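Local coordinates for nodulation protein S (Bradyrhizobium sp., PDB 3OFK) that binds S-adenosyl-L-homocysteine and is probably the S-adenosylmethionine-dependent N-methyltransferase of Nod factor synthesis, at residues S154-T159 against D194-L199; T181-V186 against R201-E206. One frame throughout, in Å; residues are numbered along the deposited sequence.

Interaction 1 (S154-T159 against D194-L199); sequences SARDAT and DEDCLL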
ATOM      1  N   SER A 154      -1.071   0.704   7.475  1.00 37.94           N
ATOM      2  CA  SER A 154       0.100  -0.012   7.919  1.00 38.57           C
ATOM      3  C   SER A 154      -0.108  -0.693   9.283  1.00 40.40           C
ATOM      4  O   SER A 154      -0.874  -0.220  10.125  1.00 40.92           O
ATOM      5  CB  SER A 154       1.285   0.947   7.974  1.00 37.78           C
ATOM      6  OG  SER A 154       2.471   0.353   8.509  1.00 40.84           O
ATOM      7  N   ALA A 155       0.533  -1.842   9.448  1.00 40.99           N
ATOM      8  CA  ALA A 155       0.803  -2.405  10.741  1.00 42.92           C
ATOM      9  C   ALA A 155       1.380  -1.298  11.620  1.00 42.83           C
ATOM     10  O   ALA A 155       2.019  -0.390  11.120  1.00 41.08           O
ATOM     11  CB  ALA A 155       1.769  -3.533  10.600  1.00 44.15           C
ATOM     12  N   ARG A 156       1.109  -1.357  12.916  1.00 45.18           N
ATOM     13  CA  ARG A 156       1.596  -0.332  13.832  1.00 46.27           C
ATOM     14  C   ARG A 156       3.109  -0.368  13.999  1.00 46.50           C
ATOM     15  O   ARG A 156       3.752  -1.371  13.685  1.00 45.42           O
ATOM     16  CB  ARG A 156       0.926  -0.464  15.186  1.00 47.65           C
ATOM     17  CG  ARG A 156      -0.506   0.054  15.178  1.00 51.36           C
ATOM     18  CD  ARG A 156      -1.185  -0.130  16.526  1.00 59.62           C
ATOM     19  NE  ARG A 156      -2.586   0.301  16.509  1.00 67.02           N
ATOM     20  CZ  ARG A 156      -3.007   1.571  16.543  1.00 66.47           C
ATOM     21  NH1 ARG A 156      -2.156   2.589  16.597  1.00 64.12           N
ATOM     22  NH2 ARG A 156      -4.305   1.828  16.523  1.00 64.12           N
ATOM     23  N   ASP A 157       3.650   0.743  14.514  1.00 47.70           N
ATOM     24  CA  ASP A 157       5.085   0.893  14.811  1.00 48.35           C
ATOM     25  C   ASP A 157       5.696  -0.320  15.542  1.00 50.87           C
ATOM     26  O   ASP A 157       6.725  -0.886  15.086  1.00 50.43           O
ATOM     27  CB  ASP A 157       5.313   2.156  15.674  1.00 49.44           C
ATOM     28  CG  ASP A 157       5.228   3.456  14.876  1.00 48.34           C
ATOM     29  OD1 ASP A 157       5.143   3.393  13.637  1.00 46.40           O
ATOM     30  OD2 ASP A 157       5.257   4.562  15.501  1.00 48.09           O
ATOM     31  N   ALA A 158       5.076  -0.686  16.674  1.00 51.96           N
ATOM     32  CA  ALA A 158       5.536  -1.780  17.523  1.00 54.61           C
ATOM     33  C   ALA A 158       5.577  -3.080  16.753  1.00 54.56           C
ATOM     34  O   ALA A 158       6.529  -3.845  16.867  1.00 55.52           O
ATOM     35  CB  ALA A 158       4.615  -1.943  18.715  1.00 56.54           C
ATOM     36  N   THR A 159       4.519  -3.349  15.999  1.00 54.22           N
ATOM     37  CA  THR A 159       4.450  -4.571  15.196  1.00 54.33           C
ATOM     38  C   THR A 159       5.549  -4.549  14.148  1.00 52.61           C
ATOM     39  O   THR A 159       6.229  -5.548  13.934  1.00 53.12           O
ATOM     40  CB  THR A 159       3.103  -4.720  14.463  1.00 53.83           C
ATOM     41  OG1 THR A 159       2.067  -5.068  15.397  1.00 54.31           O
ATOM     42  CG2 THR A 159       3.209  -5.814  13.374  1.00 51.90           C
ATOM     43  N   ASP A 194       0.225  -9.125  15.891  1.00 67.47           N
ATOM     44  CA  ASP A 194       0.641  -8.917  14.470  1.00 64.58           C
ATOM     45  C   ASP A 194      -0.465  -8.379  13.549  1.00 61.54           C
ATOM     46  O   ASP A 194      -0.182  -7.879  12.453  1.00 59.06           O
ATOM     47  CB  ASP A 194       1.112 -10.247  13.836  1.00 66.44           C
ATOM     48  CG  ASP A 194       2.536 -10.653  14.233  1.00 70.52           C
ATOM     49  OD1 ASP A 194       3.058 -11.594  13.581  1.00 78.17           O
ATOM     50  OD2 ASP A 194       3.119 -10.067  15.178  1.00 71.90           O
ATOM     51  N   GLU A 195      -1.719  -8.559  13.956  1.00 62.48           N
ATOM     52  CA  GLU A 195      -2.872  -8.143  13.159  1.00 60.67           C
ATOM     53  C   GLU A 195      -3.498  -6.926  13.803  1.00 60.41           C
ATOM     54  O   GLU A 195      -4.521  -7.014  14.501  1.00 62.57           O
ATOM     55  CB  GLU A 195      -3.874  -9.304  12.971  1.00 62.93           C
ATOM     56  CG  GLU A 195      -3.362 -10.327  11.958  1.00 60.40           C
ATOM     57  CD  GLU A 195      -4.148 -11.626  11.877  1.00 64.56           C
ATOM     58  OE1 GLU A 195      -5.190 -11.813  12.565  1.00 60.14           O
ATOM     59  OE2 GLU A 195      -3.697 -12.488  11.103  1.00 63.06           O
ATOM     60  N   ASP A 196      -2.841  -5.786  13.587  1.00 58.03           N
ATOM     61  CA  ASP A 196      -3.285  -4.536  14.193  1.00 58.16           C
ATOM     62  C   ASP A 196      -2.816  -3.363  13.387  1.00 54.88           C
ATOM     63  O   ASP A 196      -1.671  -2.924  13.512  1.00 54.71           O
ATOM     64  CB  ASP A 196      -2.792  -4.408  15.628  1.00 60.40           C
ATOM     65  CG  ASP A 196      -3.298  -3.142  16.314  1.00 60.14           C
ATOM     66  OD1 ASP A 196      -4.195  -2.439  15.783  1.00 56.14           O
ATOM     67  OD2 ASP A 196      -2.794  -2.849  17.410  1.00 71.37           O
ATOM     68  N   CYS A 197      -3.749  -2.844  12.599  1.00 53.75           N
ATOM     69  CA  CYS A 197      -3.482  -1.977  11.483  1.00 51.18           C
ATOM     70  C   CYS A 197      -4.149  -0.644  11.711  1.00 50.47           C
ATOM     71  O   CYS A 197      -5.236  -0.574  12.276  1.00 52.18           O
ATOM     72  CB  CYS A 197      -4.092  -2.607  10.235  1.00 50.63           C
ATOM     73  SG  CYS A 197      -3.901  -1.632   8.772  1.00 56.10           S
ATOM     74  N   LEU A 198      -3.498   0.409  11.253  1.00 48.42           N
ATOM     75  CA  LEU A 198      -4.074   1.750  11.274  1.00 48.70           C
ATOM     76  C   LEU A 198      -4.173   2.176   9.833  1.00 46.75           C
ATOM     77  O   LEU A 198      -3.221   2.002   9.090  1.00 44.59           O
ATOM     78  CB  LEU A 198      -3.165   2.720  12.038  1.00 49.13           C
ATOM     79  CG  LEU A 198      -3.753   4.019  12.590  1.00 49.55           C
ATOM     80  CD1 LEU A 198      -5.060   3.795  13.375  1.00 50.91           C
ATOM     81  CD2 LEU A 198      -2.707   4.660  13.480  1.00 51.60           C
ATOM     82  N   LEU A 199      -5.345   2.665   9.432  1.00 47.07           N
ATOM     83  CA  LEU A 199      -5.530   3.242   8.120  1.00 46.27           C
ATOM     84  C   LEU A 199      -5.975   4.664   8.310  1.00 46.52           C
ATOM     85  O   LEU A 199      -6.719   4.973   9.251  1.00 49.26           O
ATOM     86  CB  LEU A 199      -6.602   2.488   7.312  1.00 47.02           C
ATOM     87  CG  LEU A 199      -6.588   0.958   7.320  1.00 50.75           C
ATOM     88  CD1 LEU A 199      -7.551   0.372   6.261  1.00 57.84           C
ATOM     89  CD2 LEU A 199      -5.195   0.503   7.048  1.00 59.74           C
TER

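Interaction 2 (T181-V186 against R201-E206); sequences TEVERV and RFRNPE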
ATOM      1  N   THR A 181      -3.656  16.789   4.858  1.00 51.72           N
ATOM      2  CA  THR A 181      -4.712  16.963   5.852  1.00 52.32           C
ATOM      3  C   THR A 181      -5.414  15.617   6.114  1.00 50.98           C
ATOM      4  O   THR A 181      -5.947  14.992   5.198  1.00 48.80           O
ATOM      5  CB  THR A 181      -5.741  18.033   5.374  1.00 56.05           C
ATOM      6  OG1 THR A 181      -5.109  19.323   5.278  1.00 55.26           O
ATOM      7  CG2 THR A 181      -6.952  18.148   6.331  1.00 55.83           C
ATOM      8  N   GLU A 182      -5.387  15.146   7.356  1.00 51.13           N
ATOM      9  CA  GLU A 182      -6.068  13.895   7.696  1.00 50.98           C
ATOM     10  C   GLU A 182      -7.585  14.104   7.620  1.00 53.08           C
ATOM     11  O   GLU A 182      -8.111  15.023   8.270  1.00 55.30           O
ATOM     12  CB  GLU A 182      -5.682  13.390   9.091  1.00 51.14           C
ATOM     13  CG  GLU A 182      -6.191  11.966   9.341  1.00 53.45           C
ATOM     14  CD  GLU A 182      -5.790  11.387  10.693  1.00 56.52           C
ATOM     15  OE1 GLU A 182      -4.596  11.431  11.059  1.00 56.84           O
ATOM     16  OE2 GLU A 182      -6.671  10.848  11.385  1.00 54.41           O
ATOM     17  N   VAL A 183      -8.281  13.291   6.824  1.00 52.08           N
ATOM     18  CA  VAL A 183      -9.744  13.404   6.691  1.00 54.88           C
ATOM     19  C   VAL A 183     -10.500  12.327   7.494  1.00 55.80           C
ATOM     20  O   VAL A 183     -11.667  12.530   7.851  1.00 58.02           O
ATOM     21  CB  VAL A 183     -10.231  13.362   5.215  1.00 55.30           C
ATOM     22  CG1 VAL A 183      -9.346  14.192   4.303  1.00 55.40           C
ATOM     23  CG2 VAL A 183     -10.328  11.941   4.700  1.00 53.59           C
ATOM     24  N   GLU A 184      -9.844  11.198   7.770  1.00 53.78           N
ATOM     25  CA  GLU A 184     -10.473  10.066   8.460  1.00 55.02           C
ATOM     26  C   GLU A 184      -9.429   9.028   8.818  1.00 52.41           C
ATOM     27  O   GLU A 184      -8.406   8.958   8.142  1.00 50.33           O
ATOM     28  CB  GLU A 184     -11.513   9.390   7.541  1.00 56.62           C
ATOM     29  CG  GLU A 184     -12.357   8.316   8.235  1.00 60.61           C
ATOM     30  CD  GLU A 184     -13.381   7.653   7.325  1.00 64.28           C
ATOM     31  OE1 GLU A 184     -13.560   8.076   6.155  1.00 59.56           O
ATOM     32  OE2 GLU A 184     -14.003   6.689   7.808  1.00 68.54           O
ATOM     33  N   ARG A 185      -9.691   8.209   9.842  1.00 52.41           N
ATOM     34  CA  ARG A 185      -8.842   7.042  10.122  1.00 51.35           C
ATOM     35  C   ARG A 185      -9.659   5.870  10.625  1.00 52.80           C
ATOM     36  O   ARG A 185     -10.797   6.045  11.053  1.00 56.03           O
ATOM     37  CB  ARG A 185      -7.741   7.375  11.131  1.00 50.82           C
ATOM     38  CG  ARG A 185      -8.246   7.747  12.536  1.00 56.74           C
ATOM     39  CD  ARG A 185      -7.093   7.747  13.522  1.00 59.49           C
ATOM     40  NE  ARG A 185      -6.078   8.690  13.092  1.00 56.88           N
ATOM     41  CZ  ARG A 185      -4.833   8.744  13.550  1.00 56.79           C
ATOM     42  NH1 ARG A 185      -4.408   7.906  14.489  1.00 59.77           N
ATOM     43  NH2 ARG A 185      -4.007   9.659  13.053  1.00 52.28           N
ATOM     44  N   VAL A 186      -9.069   4.686  10.571  1.00 52.23           N
ATOM     45  CA  VAL A 186      -9.704   3.472  11.075  1.00 54.10           C
ATOM     46  C   VAL A 186      -8.673   2.529  11.589  1.00 53.76           C
ATOM     47  O   VAL A 186      -7.610   2.394  11.024  1.00 51.24           O
ATOM     48  CB  VAL A 186     -10.500   2.640  10.000  1.00 55.02           C
ATOM     49  CG1 VAL A 186     -11.984   2.659  10.300  1.00 55.65           C
ATOM     50  CG2 VAL A 186     -10.188   3.077   8.565  1.00 49.01           C
ATOM     51  N   ARG A 201      -7.017   8.231   5.703  1.00 46.18           N
ATOM     52  CA  ARG A 201      -7.251   8.842   4.422  1.00 46.87           C
ATOM     53  C   ARG A 201      -6.851  10.299   4.548  1.00 47.27           C
ATOM     54  O   ARG A 201      -7.362  11.023   5.416  1.00 48.96           O
ATOM     55  CB  ARG A 201      -8.725   8.691   4.038  1.00 47.70           C
ATOM     56  CG  ARG A 201      -9.106   9.260   2.669  1.00 51.87           C
ATOM     57  CD  ARG A 201     -10.577   8.980   2.404  1.00 58.88           C
ATOM     58  NE  ARG A 201     -11.035   9.415   1.079  1.00 62.05           N
ATOM     59  CZ  ARG A 201     -11.848  10.450   0.832  1.00 67.14           C
ATOM     60  NH1 ARG A 201     -12.334  11.205   1.823  1.00 67.79           N
ATOM     61  NH2 ARG A 201     -12.189  10.728  -0.433  1.00 66.41           N
ATOM     62  N   PHE A 202      -5.938  10.720   3.676  1.00 46.89           N
ATOM     63  CA  PHE A 202      -5.440  12.102   3.671  1.00 48.20           C
ATOM     64  C   PHE A 202      -5.907  12.858   2.430  1.00 50.38           C
ATOM     65  O   PHE A 202      -6.100  12.263   1.365  1.00 49.66           O
ATOM     66  CB  PHE A 202      -3.916  12.096   3.742  1.00 46.07           C
ATOM     67  CG  PHE A 202      -3.372  11.561   5.041  1.00 44.64           C
ATOM     68  CD1 PHE A 202      -2.949  12.431   6.056  1.00 38.77           C
ATOM     69  CD2 PHE A 202      -3.241  10.200   5.243  1.00 45.05           C
ATOM     70  CE1 PHE A 202      -2.456  11.950   7.236  1.00 41.11           C
ATOM     71  CE2 PHE A 202      -2.718   9.711   6.442  1.00 45.73           C
ATOM     72  CZ  PHE A 202      -2.319  10.596   7.434  1.00 44.28           C
ATOM     73  N   ARG A 203      -6.131  14.161   2.580  1.00 53.53           N
ATOM     74  CA  ARG A 203      -6.449  15.021   1.459  1.00 56.70           C
ATOM     75  C   ARG A 203      -5.303  15.984   1.203  1.00 58.48           C
ATOM     76  O   ARG A 203      -4.607  16.417   2.123  1.00 57.25           O
ATOM     77  CB  ARG A 203      -7.738  15.823   1.712  1.00 60.02           C
ATOM     78  CG  ARG A 203      -8.346  16.393   0.432  1.00 65.54           C
ATOM     79  CD  ARG A 203      -9.673  17.157   0.646  1.00 77.56           C
ATOM     80  NE  ARG A 203      -9.531  18.280   1.572  1.00 85.88           N
ATOM     81  CZ  ARG A 203      -9.860  18.256   2.865  1.00 91.72           C
ATOM     82  NH1 ARG A 203     -10.371  17.156   3.425  1.00 93.14           N
ATOM     83  NH2 ARG A 203      -9.678  19.344   3.608  1.00 93.83           N
ATOM     84  N   ASN A 204      -5.130  16.324  -0.065  1.00 61.58           N
ATOM     85  CA  ASN A 204      -4.113  17.254  -0.483  1.00 64.86           C
ATOM     86  C   ASN A 204      -4.677  18.642  -0.334  1.00 70.19           C
ATOM     87  O   ASN A 204      -5.522  19.040  -1.153  1.00 72.33           O
ATOM     88  CB  ASN A 204      -3.736  17.022  -1.955  1.00 64.90           C
ATOM     89  CG  ASN A 204      -2.430  17.703  -2.350  1.00 65.12           C
ATOM     90  OD1 ASN A 204      -1.581  17.984  -1.507  1.00 64.29           O
ATOM     91  ND2 ASN A 204      -2.258  17.939  -3.644  1.00 64.85           N
ATOM     92  N   PRO A 205      -4.220  19.392   0.699  1.00 73.51           N
ATOM     93  CA  PRO A 205      -4.739  20.748   0.879  1.00 78.48           C
ATOM     94  C   PRO A 205      -4.237  21.648  -0.274  1.00 81.95           C
ATOM     95  O   PRO A 205      -3.198  22.314  -0.158  1.00 83.20           O
ATOM     96  CB  PRO A 205      -4.170  21.147   2.248  1.00 78.78           C
ATOM     97  CG  PRO A 205      -2.868  20.458   2.331  1.00 75.54           C
ATOM     98  CD  PRO A 205      -3.034  19.154   1.549  1.00 71.98           C
ATOM     99  N   GLU A 206      -4.961  21.624  -1.397  1.00 84.21           N
ATOM    100  CA  GLU A 206      -4.446  22.182  -2.657  1.00 86.67           C
ATOM    101  C   GLU A 206      -5.520  22.211  -3.775  1.00 88.48           C
ATOM    102  O   GLU A 206      -6.386  23.100  -3.844  1.00 91.76           O
ATOM    103  CB  GLU A 206      -3.215  21.356  -3.110  1.00 84.14           C
ATOM    104  CG  GLU A 206      -1.972  22.188  -3.443  1.00 87.58           C
ATOM    105  CD  GLU A 206      -2.121  22.960  -4.750  1.00 95.74           C
ATOM    106  OE1 GLU A 206      -2.314  22.309  -5.805  1.00 95.16           O
ATOM    107  OE2 GLU A 206      -2.044  24.213  -4.723  1.00100.28           O
TER
HETATM  108  O   HOH W   1     -13.236  10.140   4.373  1.00 29.34           O

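Interaction 1 (S154-T159 against D194-L199)
R156 meets D196 obliquely: the guanidinium and carboxylate planes stand 60° apart, and the carboxylate lies at the guanidinium edge on the NE side. R156 NE makes a weak salt bridge to D196 OD1 at 3.3 Å, and a bent, equally weak second bond goes to OD2. The chain of R156 gets there by placing CG beside the backbone N (chi1 -76°) and then running extended to NE, while D196 holds its carboxylate trans to its own backbone N (chi1 -177°). Beyond the pair, R156 NH1 and NH2 rest against the methyls of L198, with NH1 to CD2 at 3.8 Å, and Q187 of strand 181-189 is a weak further partner of D196. Shortening the R156 side chain to an alanine is likely to leave the D196 carboxylate without this charged mate and to take the guanidinium contact away from the L198 methyls.

The backbone fixes the register. S154 N donates to L198 O (3.0 Å) and L198 N returns a nearly straight bond to S154 O (2.9 Å), whereas A155 and C197 form the adjoining non-hydrogen-bonded pair. R156 N, at the N-cap of helix 157-162, reaches D196 O at 3.2 Å. C197 also packs on R38, an S-adenosyl-L-homocysteine-binding residue. The evidence identifies the antiparallel junction of strands 148-155 and 196-203 in the Rossmann-like methyltransferase sheet, order 3-2-1-4-5-7-6.

Interaction 2 (T181-V186 against R201-E206)
The carbonyl oxygen of R201 takes two backbone donors, V183 N at 2.8 Å in a good bond and E184 N at 3.4 Å in a weak one. Two consecutive residues thus face one on the opposite strand, which defines a classic beta bulge in the hairpin of strands 181-189 and 196-203. The register confirms it: E182 pairs with F202, but E184, two residues on, pairs with R201, whose N donates back to E184 O. Towards the start of strand 181-189, T181 and R203 are a regular hydrogen-bonded pair, closed by two nearly straight bonds.

At the bulge V183 inserts its two methyls between arginines. V183 CG2, placed between the backbone N and the carbonyl carbon, lies against the aliphatic chain of R201, 3.6 Å from R201 CG. V183 CG1, beside the backbone N (chi1 -42°), comes 3.3 Å from R203 NH1, and the two side chains cross at about a right angle; a bend at chi3 (58°) turns the R203 guanidinium back over strand 181-189, toward V183 CG1 and T181 CG2. T181 runs alongside R203, pointing the same way. F202 sits on the other face with E182, its CE1 4.0 Å from E182 CB, and also touches L176 and T177 of helix 169-179.

The extended R201 is hydrogen-bonded through NH2 to S49, and E184 forms a salt bridge with R44 of helix 33-46. E184 and R201 side chains do not touch directly: one water donates to E184 OE1 at 2.7 Å and accepts from R201 NH1 at 2.9 Å.

Both interactions use strand 196-203, but on opposite flanks: interaction 1 joins it to strand 148-155 within the sheet, interaction 2 to strand 181-189, outermost in this chain. Their centres are about 19 Å apart, yet they meet directly, since L199 O lies 2.7 Å from V186 N, a probable hydrogen bond. Burial differs accordingly. Six of nine touching residues are buried in interaction 1, which lies close to the S-adenosyl-L-homocysteine-binding residue R38; only two of eight are in interaction 2, away from the annotated sites. Regular antiparallel pairing and a weak direct salt bridge characterise the former, a bulge and a water-bridged E184 and R201, each with a stronger partner outside the contact, the latter.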